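2-dehydropantoate 2-reductase (Geobacter metallireducens, PDB 3HN2) probably catalyses the NADPH-dependent reduction of ketopantoate to pantoate, the second step in the pathway from 3-methyl-2-oxobutanoate to (R)-pantoate. Local coordinates at residues A126-S130 and H139-A143; K186-N190 and M245-T249; Q201-N205 and E254-E260. All coordinates share one frame; numbering follows the deposited sequence.

Contact 1 of 3, residues A126-S130 and H139-A143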
ATOM      1  N   ALA A 126     -10.031  -1.152 -12.707  1.00 47.37           N
ATOM      2  CA  ALA A 126     -10.381  -1.210 -11.294  1.00 46.62           C
ATOM      3  C   ALA A 126      -9.236  -1.811 -10.498  1.00 45.82           C
ATOM      4  O   ALA A 126      -8.530  -2.690 -10.989  1.00 48.73           O
ATOM      5  CB  ALA A 126     -11.636  -2.036 -11.107  1.00 46.42           C
ATOM      6  N   PHE A 127      -9.043  -1.331  -9.276  1.00 50.73           N
ATOM      7  CA  PHE A 127      -8.048  -1.925  -8.388  1.00 56.95           C
ATOM      8  C   PHE A 127      -8.686  -2.297  -7.058  1.00 57.36           C
ATOM      9  O   PHE A 127      -9.041  -1.427  -6.265  1.00 55.98           O
ATOM     10  CB  PHE A 127      -6.848  -0.998  -8.184  1.00 61.38           C
ATOM     11  CG  PHE A 127      -5.599  -1.721  -7.760  1.00 79.83           C
ATOM     12  CD1 PHE A 127      -4.717  -2.226  -8.714  1.00 90.98           C
ATOM     13  CD2 PHE A 127      -5.307  -1.908  -6.411  1.00 80.03           C
ATOM     14  CE1 PHE A 127      -3.560  -2.904  -8.332  1.00 88.83           C
ATOM     15  CE2 PHE A 127      -4.157  -2.585  -6.020  1.00 81.76           C
ATOM     16  CZ  PHE A 127      -3.279  -3.082  -6.982  1.00 79.65           C
ATOM     17  N   LEU A 128      -8.807  -3.601  -6.825  1.00 57.43           N
ATOM     18  CA  LEU A 128      -9.596  -4.130  -5.723  1.00 54.04           C
ATOM     19  C   LEU A 128      -8.911  -5.341  -5.104  1.00 50.63           C
ATOM     20  O   LEU A 128      -8.400  -6.201  -5.822  1.00 45.75           O
ATOM     21  CB  LEU A 128     -10.958  -4.563  -6.263  1.00 51.53           C
ATOM     22  CG  LEU A 128     -12.277  -4.269  -5.549  1.00 55.11           C
ATOM     23  CD1 LEU A 128     -13.391  -4.874  -6.375  1.00 51.98           C
ATOM     24  CD2 LEU A 128     -12.336  -4.805  -4.132  1.00 55.22           C
ATOM     25  N   CYS A 129      -8.908  -5.404  -3.774  1.00 56.50           N
ATOM     26  CA  CYS A 129      -8.483  -6.603  -3.047  1.00 64.34           C
ATOM     27  C   CYS A 129      -9.726  -7.339  -2.560  1.00 67.39           C
ATOM     28  O   CYS A 129     -10.403  -6.877  -1.638  1.00 65.91           O
ATOM     29  CB  CYS A 129      -7.594  -6.247  -1.852  1.00 62.74           C
ATOM     30  SG  CYS A 129      -6.183  -5.194  -2.216  1.00 66.72           S
ATOM     31  N   SER A 130     -10.032  -8.475  -3.186  1.00 74.46           N
ATOM     32  CA  SER A 130     -11.250  -9.219  -2.867  1.00 76.68           C
ATOM     33  C   SER A 130     -11.168 -10.707  -3.183  1.00 77.24           C
ATOM     34  O   SER A 130     -11.109 -11.098  -4.349  1.00 82.31           O
ATOM     35  CB  SER A 130     -12.462  -8.612  -3.592  1.00 76.84           C
ATOM     36  OG  SER A 130     -12.324  -8.705  -4.997  1.00 87.10           O
ATOM     37  N   HIS A 139     -16.238 -10.675   0.044  1.00 69.59           N
ATOM     38  CA  HIS A 139     -15.309 -10.088   1.014  1.00 72.96           C
ATOM     39  C   HIS A 139     -14.461  -9.008   0.349  1.00 69.60           C
ATOM     40  O   HIS A 139     -13.827  -9.257  -0.673  1.00 70.19           O
ATOM     41  CB  HIS A 139     -14.412 -11.157   1.652  1.00 71.48           C
ATOM     42  CG  HIS A 139     -15.140 -12.108   2.552  1.00 75.83           C
ATOM     43  ND1 HIS A 139     -16.123 -12.962   2.100  1.00 69.30           N
ATOM     44  CD2 HIS A 139     -15.012 -12.353   3.878  1.00 83.62           C
ATOM     45  CE1 HIS A 139     -16.578 -13.681   3.109  1.00 74.06           C
ATOM     46  NE2 HIS A 139     -15.919 -13.333   4.199  1.00 79.26           N
ATOM     47  N   HIS A 140     -14.474  -7.810   0.930  1.00 64.47           N
ATOM     48  CA  HIS A 140     -13.710  -6.671   0.423  1.00 60.43           C
ATOM     49  C   HIS A 140     -12.617  -6.305   1.417  1.00 57.17           C
ATOM     50  O   HIS A 140     -12.894  -5.787   2.500  1.00 62.98           O
ATOM     51  CB  HIS A 140     -14.645  -5.485   0.156  1.00 59.36           C
ATOM     52  CG  HIS A 140     -13.951  -4.157   0.067  1.00 59.10           C
ATOM     53  ND1 HIS A 140     -14.208  -3.127   0.946  1.00 49.87           N
ATOM     54  CD2 HIS A 140     -13.011  -3.694  -0.791  1.00 47.20           C
ATOM     55  CE1 HIS A 140     -13.463  -2.084   0.628  1.00 45.54           C
ATOM     56  NE2 HIS A 140     -12.726  -2.403  -0.421  1.00 46.28           N
ATOM     57  N   LEU A 141     -11.372  -6.578   1.035  1.00 55.84           N
ATOM     58  CA  LEU A 141     -10.233  -6.464   1.950  1.00 61.82           C
ATOM     59  C   LEU A 141      -9.500  -5.127   1.858  1.00 58.28           C
ATOM     60  O   LEU A 141      -8.734  -4.776   2.760  1.00 61.47           O
ATOM     61  CB  LEU A 141      -9.249  -7.625   1.740  1.00 60.77           C
ATOM     62  CG  LEU A 141      -9.787  -9.060   1.661  1.00 67.08           C
ATOM     63  CD1 LEU A 141      -8.639 -10.039   1.432  1.00 66.36           C
ATOM     64  CD2 LEU A 141     -10.600  -9.450   2.901  1.00 58.09           C
ATOM     65  N   GLY A 142      -9.734  -4.393   0.772  1.00 51.59           N
ATOM     66  CA  GLY A 142      -9.085  -3.103   0.557  1.00 51.58           C
ATOM     67  C   GLY A 142      -9.381  -2.460  -0.785  1.00 52.07           C
ATOM     68  O   GLY A 142      -9.913  -3.108  -1.689  1.00 49.14           O
ATOM     69  N   ALA A 143      -9.030  -1.177  -0.888  1.00 50.98           N
ATOM     70  CA  ALA A 143      -9.119  -0.380  -2.117  1.00 44.12           C
ATOM     71  C   ALA A 143     -10.510  -0.397  -2.763  1.00 44.23           C
ATOM     72  O   ALA A 143     -11.517  -0.397  -2.056  1.00 46.76           O
ATOM     73  CB  ALA A 143      -8.019  -0.792  -3.109  1.00 35.68           C
TER

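Contact 2 of 3, residues K186-N190 and M245-T249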
ATOM      1  N   LYS A 186      -1.692  -0.585 -15.241  1.00 55.71           N
ATOM      2  CA  LYS A 186      -2.054  -1.664 -14.320  1.00 53.53           C
ATOM      3  C   LYS A 186      -1.340  -2.967 -14.661  1.00 54.89           C
ATOM      4  O   LYS A 186      -1.128  -3.806 -13.785  1.00 59.86           O
ATOM      5  CB  LYS A 186      -3.565  -1.895 -14.294  1.00 51.87           C
ATOM      6  CG  LYS A 186      -4.050  -2.426 -12.954  1.00 58.15           C
ATOM      7  CD  LYS A 186      -5.272  -3.310 -13.090  1.00 77.22           C
ATOM      8  CE  LYS A 186      -5.544  -4.042 -11.786  1.00 79.73           C
ATOM      9  NZ  LYS A 186      -6.810  -4.823 -11.822  1.00 82.16           N
ATOM     10  N   LEU A 187      -0.980  -3.127 -15.936  1.00 53.82           N
ATOM     11  CA  LEU A 187      -0.193  -4.272 -16.405  1.00 42.56           C
ATOM     12  C   LEU A 187       1.217  -4.277 -15.823  1.00 40.79           C
ATOM     13  O   LEU A 187       1.805  -5.339 -15.636  1.00 46.45           O
ATOM     14  CB  LEU A 187      -0.139  -4.304 -17.942  1.00 31.12           C
ATOM     15  CG  LEU A 187      -0.944  -5.345 -18.738  1.00 37.04           C
ATOM     16  CD1 LEU A 187      -2.034  -6.058 -17.925  1.00 11.10           C
ATOM     17  CD2 LEU A 187      -1.536  -4.737 -20.027  1.00 31.81           C
ATOM     18  N   VAL A 188       1.746  -3.087 -15.538  1.00 42.88           N
ATOM     19  CA  VAL A 188       3.036  -2.936 -14.869  1.00 44.41           C
ATOM     20  C   VAL A 188       3.019  -3.582 -13.477  1.00 46.31           C
ATOM     21  O   VAL A 188       4.043  -4.065 -13.003  1.00 39.88           O
ATOM     22  CB  VAL A 188       3.476  -1.451 -14.792  1.00 44.24           C
ATOM     23  CG1 VAL A 188       4.742  -1.275 -13.924  1.00 54.82           C
ATOM     24  CG2 VAL A 188       3.742  -0.918 -16.176  1.00 26.27           C
ATOM     25  N   TRP A 189       1.847  -3.611 -12.848  1.00 45.35           N
ATOM     26  CA  TRP A 189       1.697  -4.269 -11.558  1.00 45.33           C
ATOM     27  C   TRP A 189       1.279  -5.729 -11.701  1.00 47.04           C
ATOM     28  O   TRP A 189       1.820  -6.610 -11.004  1.00 34.55           O
ATOM     29  CB  TRP A 189       0.689  -3.530 -10.669  1.00 38.71           C
ATOM     30  CG  TRP A 189       0.769  -4.005  -9.266  1.00 43.96           C
ATOM     31  CD1 TRP A 189       1.591  -3.520  -8.280  1.00 32.31           C
ATOM     32  CD2 TRP A 189       0.042  -5.095  -8.684  1.00 45.86           C
ATOM     33  NE1 TRP A 189       1.397  -4.226  -7.121  1.00 22.24           N
ATOM     34  CE2 TRP A 189       0.467  -5.206  -7.337  1.00 24.96           C
ATOM     35  CE3 TRP A 189      -0.929  -5.984  -9.168  1.00 22.40           C
ATOM     36  CZ2 TRP A 189      -0.051  -6.169  -6.466  1.00 21.40           C
ATOM     37  CZ3 TRP A 189      -1.445  -6.956  -8.301  1.00 26.30           C
ATOM     38  CH2 TRP A 189      -1.000  -7.037  -6.963  1.00 48.16           C
ATOM     39  N   ASN A 190       0.299  -5.966 -12.580  1.00 29.97           N
ATOM     40  CA  ASN A 190      -0.349  -7.273 -12.720  1.00 27.07           C
ATOM     41  C   ASN A 190       0.548  -8.357 -13.278  1.00 31.62           C
ATOM     42  O   ASN A 190       0.323  -9.532 -13.024  1.00 44.90           O
ATOM     43  CB  ASN A 190      -1.598  -7.171 -13.615  1.00 44.66           C
ATOM     44  CG  ASN A 190      -2.894  -7.049 -12.824  1.00 53.90           C
ATOM     45  OD1 ASN A 190      -2.891  -6.812 -11.609  1.00 41.96           O
ATOM     46  ND2 ASN A 190      -4.015  -7.202 -13.520  1.00 64.40           N
ATOM     47  N   MET A 245       5.681   1.327  -8.063  1.00 10.74           N
ATOM     48  CA  MET A 245       4.862   0.125  -7.824  1.00  9.02           C
ATOM     49  C   MET A 245       5.656  -0.828  -6.906  1.00 40.39           C
ATOM     50  O   MET A 245       5.096  -1.716  -6.259  1.00 31.80           O
ATOM     51  CB  MET A 245       4.476  -0.593  -9.130  1.00 33.87           C
ATOM     52  CG  MET A 245       3.658   0.228 -10.167  1.00 14.79           C
ATOM     53  SD  MET A 245       2.314   1.187  -9.446  1.00 36.95           S
ATOM     54  CE  MET A 245       1.037  -0.041  -9.269  1.00 28.33           C
ATOM     55  N   LEU A 246       6.967  -0.628  -6.862  1.00 40.19           N
ATOM     56  CA  LEU A 246       7.840  -1.348  -5.955  1.00 52.47           C
ATOM     57  C   LEU A 246       7.490  -0.947  -4.524  1.00 59.22           C
ATOM     58  O   LEU A 246       7.299  -1.808  -3.662  1.00 62.48           O
ATOM     59  CB  LEU A 246       9.300  -1.018  -6.290  1.00 51.32           C
ATOM     60  CG  LEU A 246      10.433  -2.047  -6.225  1.00 45.78           C
ATOM     61  CD1 LEU A 246      10.024  -3.445  -6.667  1.00 31.88           C
ATOM     62  CD2 LEU A 246      11.603  -1.552  -7.069  1.00 52.52           C
ATOM     63  N   GLU A 247       7.359   0.360  -4.295  1.00 64.69           N
ATOM     64  CA  GLU A 247       7.020   0.906  -2.975  1.00 62.01           C
ATOM     65  C   GLU A 247       5.540   0.743  -2.626  1.00 56.24           C
ATOM     66  O   GLU A 247       5.198   0.583  -1.460  1.00 50.33           O
ATOM     67  CB  GLU A 247       7.412   2.383  -2.880  1.00 60.14           C
ATOM     68  CG  GLU A 247       8.918   2.649  -2.812  1.00 63.90           C
ATOM     69  CD  GLU A 247       9.258   4.137  -2.808  1.00 69.37           C
ATOM     70  OE1 GLU A 247      10.450   4.478  -2.969  1.00 69.58           O
ATOM     71  OE2 GLU A 247       8.337   4.968  -2.644  1.00 81.12           O
ATOM     72  N   PHE A 248       4.676   0.799  -3.642  1.00 56.21           N
ATOM     73  CA  PHE A 248       3.222   0.653  -3.473  1.00 51.40           C
ATOM     74  C   PHE A 248       2.850  -0.736  -2.972  1.00 47.57           C
ATOM     75  O   PHE A 248       2.054  -0.867  -2.045  1.00 52.61           O
ATOM     76  CB  PHE A 248       2.506   0.966  -4.797  1.00 59.77           C
ATOM     77  CG  PHE A 248       1.039   0.624  -4.815  1.00 60.22           C
ATOM     78  CD1 PHE A 248       0.105   1.474  -4.232  1.00 64.08           C
ATOM     79  CD2 PHE A 248       0.588  -0.527  -5.460  1.00 64.36           C
ATOM     80  CE1 PHE A 248      -1.250   1.168  -4.261  1.00 65.41           C
ATOM     81  CE2 PHE A 248      -0.764  -0.843  -5.492  1.00 81.97           C
ATOM     82  CZ  PHE A 248      -1.687   0.009  -4.895  1.00 76.00           C
ATOM     83  N   THR A 249       3.444  -1.762  -3.583  1.00 46.24           N
ATOM     84  CA  THR A 249       3.166  -3.162  -3.247  1.00 43.81           C
ATOM     85  C   THR A 249       3.744  -3.521  -1.870  1.00 47.81           C
ATOM     86  O   THR A 249       3.296  -4.469  -1.232  1.00 53.20           O
ATOM     87  CB  THR A 249       3.705  -4.127  -4.347  1.00 45.89           C
ATOM     88  OG1 THR A 249       3.667  -3.472  -5.617  1.00 13.11           O
ATOM     89  CG2 THR A 249       2.862  -5.381  -4.463  1.00 13.44           C
TER

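Contact 3 of 3, residues Q201-N205 and E254-E260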
ATOM      1  N   GLN A 201       3.672 -19.863  -5.785  1.00 46.58           N
ATOM      2  CA  GLN A 201       2.656 -19.954  -4.715  1.00 39.93           C
ATOM      3  C   GLN A 201       3.068 -19.299  -3.386  1.00 44.72           C
ATOM      4  O   GLN A 201       2.987 -19.905  -2.316  1.00 55.60           O
ATOM      5  CB  GLN A 201       2.032 -21.361  -4.554  1.00 28.40           C
ATOM      6  CG  GLN A 201       2.676 -22.494  -5.347  1.00 45.54           C
ATOM      7  CD  GLN A 201       1.714 -23.616  -5.666  1.00 58.93           C
ATOM      8  OE1 GLN A 201       0.579 -23.382  -6.090  1.00 64.69           O
ATOM      9  NE2 GLN A 201       2.168 -24.851  -5.478  1.00 70.64           N
ATOM     10  N   GLN A 202       3.513 -18.047  -3.482  1.00 44.01           N
ATOM     11  CA  GLN A 202       3.882 -17.242  -2.319  1.00 47.24           C
ATOM     12  C   GLN A 202       3.219 -15.870  -2.413  1.00 49.92           C
ATOM     13  O   GLN A 202       3.015 -15.375  -3.511  1.00 56.19           O
ATOM     14  CB  GLN A 202       5.397 -17.053  -2.275  1.00 46.83           C
ATOM     15  CG  GLN A 202       6.201 -18.323  -2.084  1.00 40.40           C
ATOM     16  CD  GLN A 202       7.619 -18.179  -2.592  1.00 43.59           C
ATOM     17  OE1 GLN A 202       8.116 -17.067  -2.767  1.00 42.57           O
ATOM     18  NE2 GLN A 202       8.279 -19.301  -2.836  1.00 45.28           N
ATOM     19  N   PRO A 203       2.885 -15.244  -1.266  1.00 54.55           N
ATOM     20  CA  PRO A 203       2.361 -13.866  -1.299  1.00 54.76           C
ATOM     21  C   PRO A 203       3.410 -12.811  -1.698  1.00 59.38           C
ATOM     22  O   PRO A 203       4.605 -13.119  -1.770  1.00 61.20           O
ATOM     23  CB  PRO A 203       1.893 -13.638   0.138  1.00 53.25           C
ATOM     24  CG  PRO A 203       2.738 -14.553   0.955  1.00 51.40           C
ATOM     25  CD  PRO A 203       2.944 -15.772   0.111  1.00 54.51           C
ATOM     26  N   VAL A 204       2.954 -11.580  -1.937  1.00 61.03           N
ATOM     27  CA  VAL A 204       3.797 -10.510  -2.510  1.00 58.84           C
ATOM     28  C   VAL A 204       5.006 -10.088  -1.654  1.00 51.74           C
ATOM     29  O   VAL A 204       6.053  -9.741  -2.199  1.00 54.93           O
ATOM     30  CB  VAL A 204       2.969  -9.250  -2.957  1.00 51.98           C
ATOM     31  CG1 VAL A 204       1.961  -9.615  -4.022  1.00 60.00           C
ATOM     32  CG2 VAL A 204       2.256  -8.585  -1.784  1.00 57.47           C
ATOM     33  N   ASN A 205       4.862 -10.141  -0.330  1.00 45.70           N
ATOM     34  CA  ASN A 205       5.933  -9.734   0.597  1.00 45.98           C
ATOM     35  C   ASN A 205       7.218 -10.547   0.482  1.00 44.51           C
ATOM     36  O   ASN A 205       8.307 -10.020   0.697  1.00 54.33           O
ATOM     37  CB  ASN A 205       5.442  -9.760   2.043  1.00 37.54           C
ATOM     38  CG  ASN A 205       5.005 -11.140   2.491  1.00 44.90           C
ATOM     39  OD1 ASN A 205       3.931 -11.615   2.133  1.00 34.62           O
ATOM     40  ND2 ASN A 205       5.841 -11.792   3.285  1.00 55.45           N
ATOM     41  N   GLU A 254       1.061  -9.097   3.525  1.00 52.76           N
ATOM     42  CA  GLU A 254       1.004 -10.486   3.084  1.00 53.49           C
ATOM     43  C   GLU A 254      -0.163 -10.732   2.112  1.00 52.67           C
ATOM     44  O   GLU A 254      -1.064 -11.529   2.388  1.00 58.56           O
ATOM     45  CB  GLU A 254       0.910 -11.398   4.316  1.00 43.63           C
ATOM     46  CG  GLU A 254       1.403 -12.826   4.107  1.00 62.67           C
ATOM     47  CD  GLU A 254       1.240 -13.700   5.343  1.00 63.98           C
ATOM     48  OE1 GLU A 254       2.015 -14.667   5.487  1.00 73.91           O
ATOM     49  OE2 GLU A 254       0.342 -13.427   6.168  1.00 70.35           O
ATOM     50  N   TYR A 255      -0.135 -10.056   0.967  1.00 52.46           N
ATOM     51  CA  TYR A 255      -1.263 -10.092   0.029  1.00 50.25           C
ATOM     52  C   TYR A 255      -1.111 -11.130  -1.081  1.00 55.03           C
ATOM     53  O   TYR A 255      -0.091 -11.180  -1.767  1.00 63.40           O
ATOM     54  CB  TYR A 255      -1.510  -8.704  -0.567  1.00 49.72           C
ATOM     55  CG  TYR A 255      -2.572  -8.671  -1.643  1.00 53.52           C
ATOM     56  CD1 TYR A 255      -2.240  -8.373  -2.963  1.00 45.13           C
ATOM     57  CD2 TYR A 255      -3.911  -8.940  -1.344  1.00 42.76           C
ATOM     58  CE1 TYR A 255      -3.205  -8.345  -3.955  1.00 51.77           C
ATOM     59  CE2 TYR A 255      -4.886  -8.917  -2.335  1.00 50.17           C
ATOM     60  CZ  TYR A 255      -4.524  -8.618  -3.638  1.00 51.61           C
ATOM     61  OH  TYR A 255      -5.477  -8.583  -4.630  1.00 59.40           O
ATOM     62  N   LYS A 256      -2.141 -11.950  -1.258  1.00 54.26           N
ATOM     63  CA  LYS A 256      -2.127 -12.988  -2.279  1.00 51.76           C
ATOM     64  C   LYS A 256      -3.050 -12.595  -3.431  1.00 55.45           C
ATOM     65  O   LYS A 256      -4.274 -12.629  -3.279  1.00 63.39           O
ATOM     66  CB  LYS A 256      -2.517 -14.352  -1.687  1.00 54.45           C
ATOM     67  CG  LYS A 256      -1.707 -14.749  -0.442  1.00 45.41           C
ATOM     68  CD  LYS A 256      -1.305 -16.221  -0.450  1.00 45.10           C
ATOM     69  CE  LYS A 256      -2.176 -17.091   0.435  1.00 60.31           C
ATOM     70  NZ  LYS A 256      -1.499 -18.397   0.730  1.00 50.13           N
ATOM     71  N   PRO A 257      -2.462 -12.219  -4.587  1.00 51.27           N
ATOM     72  CA  PRO A 257      -3.163 -11.731  -5.778  1.00 48.38           C
ATOM     73  C   PRO A 257      -4.189 -12.712  -6.323  1.00 46.42           C
ATOM     74  O   PRO A 257      -4.156 -13.893  -5.984  1.00 43.38           O
ATOM     75  CB  PRO A 257      -2.035 -11.562  -6.803  1.00 46.58           C
ATOM     76  CG  PRO A 257      -0.825 -11.387  -6.002  1.00 47.19           C
ATOM     77  CD  PRO A 257      -1.008 -12.261  -4.805  1.00 52.20           C
ATOM     78  N   SER A 258      -5.074 -12.211  -7.184  1.00 53.04           N
ATOM     79  CA  SER A 258      -6.198 -12.982  -7.724  1.00 48.95           C
ATOM     80  C   SER A 258      -5.793 -14.286  -8.399  1.00 50.28           C
ATOM     81  O   SER A 258      -6.444 -15.310  -8.195  1.00 58.37           O
ATOM     82  CB  SER A 258      -7.014 -12.122  -8.689  1.00 53.95           C
ATOM     83  OG  SER A 258      -6.199 -11.608  -9.730  1.00 61.43           O
ATOM     84  N   MET A 259      -4.707 -14.244  -9.174  1.00 50.89           N
ATOM     85  CA  MET A 259      -4.205 -15.406  -9.914  1.00 51.91           C
ATOM     86  C   MET A 259      -3.681 -16.528  -9.024  1.00 53.24           C
ATOM     87  O   MET A 259      -3.844 -17.706  -9.352  1.00 57.34           O
ATOM     88  CB  MET A 259      -3.111 -14.990 -10.895  1.00 57.62           C
ATOM     89  CG  MET A 259      -3.585 -14.728 -12.315  1.00 63.68           C
ATOM     90  SD  MET A 259      -2.216 -14.772 -13.495  1.00 56.22           S
ATOM     91  CE  MET A 259      -1.655 -16.430 -13.245  1.00 37.21           C
ATOM     92  N   GLU A 260      -3.044 -16.156  -7.913  1.00 52.11           N
ATOM     93  CA  GLU A 260      -2.548 -17.118  -6.933  1.00 49.91           C
ATOM     94  C   GLU A 260      -3.713 -17.828  -6.236  1.00 53.26           C
ATOM     95  O   GLU A 260      -3.672 -19.044  -6.026  1.00 54.20           O
ATOM     96  CB  GLU A 260      -1.641 -16.421  -5.910  1.00 48.99           C
ATOM     97  CG  GLU A 260      -1.064 -17.359  -4.841  1.00 47.22           C
ATOM     98  CD  GLU A 260      -0.119 -16.678  -3.862  1.00 55.41           C
ATOM     99  OE1 GLU A 260       0.038 -15.437  -3.915  1.00 46.28           O
ATOM    100  OE2 GLU A 260       0.467 -17.399  -3.026  1.00 66.46           O
TER

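Contact 1 of 3, residues A126-S130 and H139-A143
The CB methyl of A143 meets F127 twice, 3.4 Å from the carbonyl O of F127 and, more loosely, at the edge of its phenyl ring, near the ring plane. At L128 the CD2 methyl does the touching. It meets the edge of the H140 imidazole, L128 CD2 to H140 CD2 3.6 Å, and the two side chains cross at about a right angle. The imidazole lies beside its own chain because CG is anti to the backbone N (chi1 161°), and H140 NE2 then donates to A143 O over 2.9 Å, from above the carbonyl plane; Y16 stacks on the ring. A leucine in place of H140 would probably leave the A143 carbonyl without this donor and the chain between them less firmly tied. C129 bonds through both backbone polar groups: its N reaches G142 O at 3.3 Å, nearly straight (167°), and its O accepts from L141 N at 2.9 Å. Beyond it, S130 CB rests 3.3 Å from H139 O. L141 and G142 thus both face C129, a classic beta bulge, placed where the chain leaves strand 137-140 of the small three-stranded sheet and enters strand 142-150 of the Rossmann-type sheet.

Contact 2 of 3, residues K186-N190 and M245-T249
W189 is the bump of this contact, its indole pushed into a hollow between M245 and, about a turn further along helix 241-249, F248 and T249. The two helix segments cross at -59° with their axes 11.0 Å apart, a wide separation that these large side chains span. With CG anti to the backbone N (chi1 -167°), the indole of W189 swings across so that its pyrrole edge leads. There NE1 donates to T249 OG1 at 2.8 Å, a bent bond (138° at the hydrogen) whose acceptor lies slightly off the ring plane. T249 CG2 lies 3.2 Å from W189 NE1 and also reaches W189 CZ2. On the M245 side, bends at chi2 and chi3 fold the chain back toward the indole, with M245 CE 3.7 Å from W189 CD1, oblique to the ring. F248 turns its edge to the face of the five-membered ring in an offset edge-to-face pair, the planes nearly perpendicular and the centroids 5.9 Å apart. V188 adds a smaller bump one residue back, its CG1 lying 4.2 Å from M245 CG and crossing that side chain at about a right angle. F193 stacks on the indole, and F127 of strand 121-129 meets it edge-to-face. The arrangement is a buried, obliquely crossed helix pair facing the N-terminal domain, in a helical C-terminal domain of the kind seen in 6-phosphogluconate dehydrogenase.

Contact 3 of 3, residues Q201-N205 and E254-E260
P203 and V204, at the start of helix 204-207, lie against the chain that leads into helix 258-264, so that two helix N-termini meet here, each with a proline at its N-cap: P203 and P257. P203 rests its ring across two side chains. Its CG lies 3.8 Å from E254 CG, the two groups side by side and pointing the same way, while P203 CB packs against the CG methylene of K256, whose NZ is held in a salt bridge with E264.

V204 supplies the bond that ties the segments together. Its backbone N, in the first turn of the helix, donates to Y255 O at 3.1 Å (164° at the hydrogen). The two methyls flank the same oxygen, V204 CG1 at 3.4 Å and V204 CG2 at 3.5 Å from Y255 O. This follows from the first torsion (chi1 -61°), which sets CG1 anti to the carbonyl carbon and CG2 between it and the backbone N. CG1 also reaches P257 CG at 3.8 Å, crossing the ring obliquely, and CG2 touches Y255 CB. Next in the chain, N205 places OD1 3.3 Å from E254 CA, whereas its ND2 is bonded to N50 of the second subunit.

E260 comes from the first turn of helix 258-264 with its chain extended, bringing the carboxylate up against the backbone of Q201 and Q202. Its proximity to a carbonyl oxygen is likely to disfavour the ionised form: E260 OE1 stands only 3.0 Å from Q202 O.

In the fold
The centres of the three contacts lie about 13 to 15 Å apart, and each touches the other two. Contact 1 closes first along the chain and belongs to the N-terminal Rossmann-type domain, where strands 121-129 and 142-150 adjoin in the main sheet. Contacts 2 and 3 both lie in the helical C-terminal domain and interleave: helix 179-200 leads on to helix 204-207, and helix 241-249 is followed by helix 258-264. K186 NZ probably hydrogen-bonds to A126 O, F127 packs against K186 and F248, and C129 against Y255, so the end of strand 121-129 is a place where the two domains meet. All three contacts also touch the second subunit, placing this interdomain region beside the dimer interface.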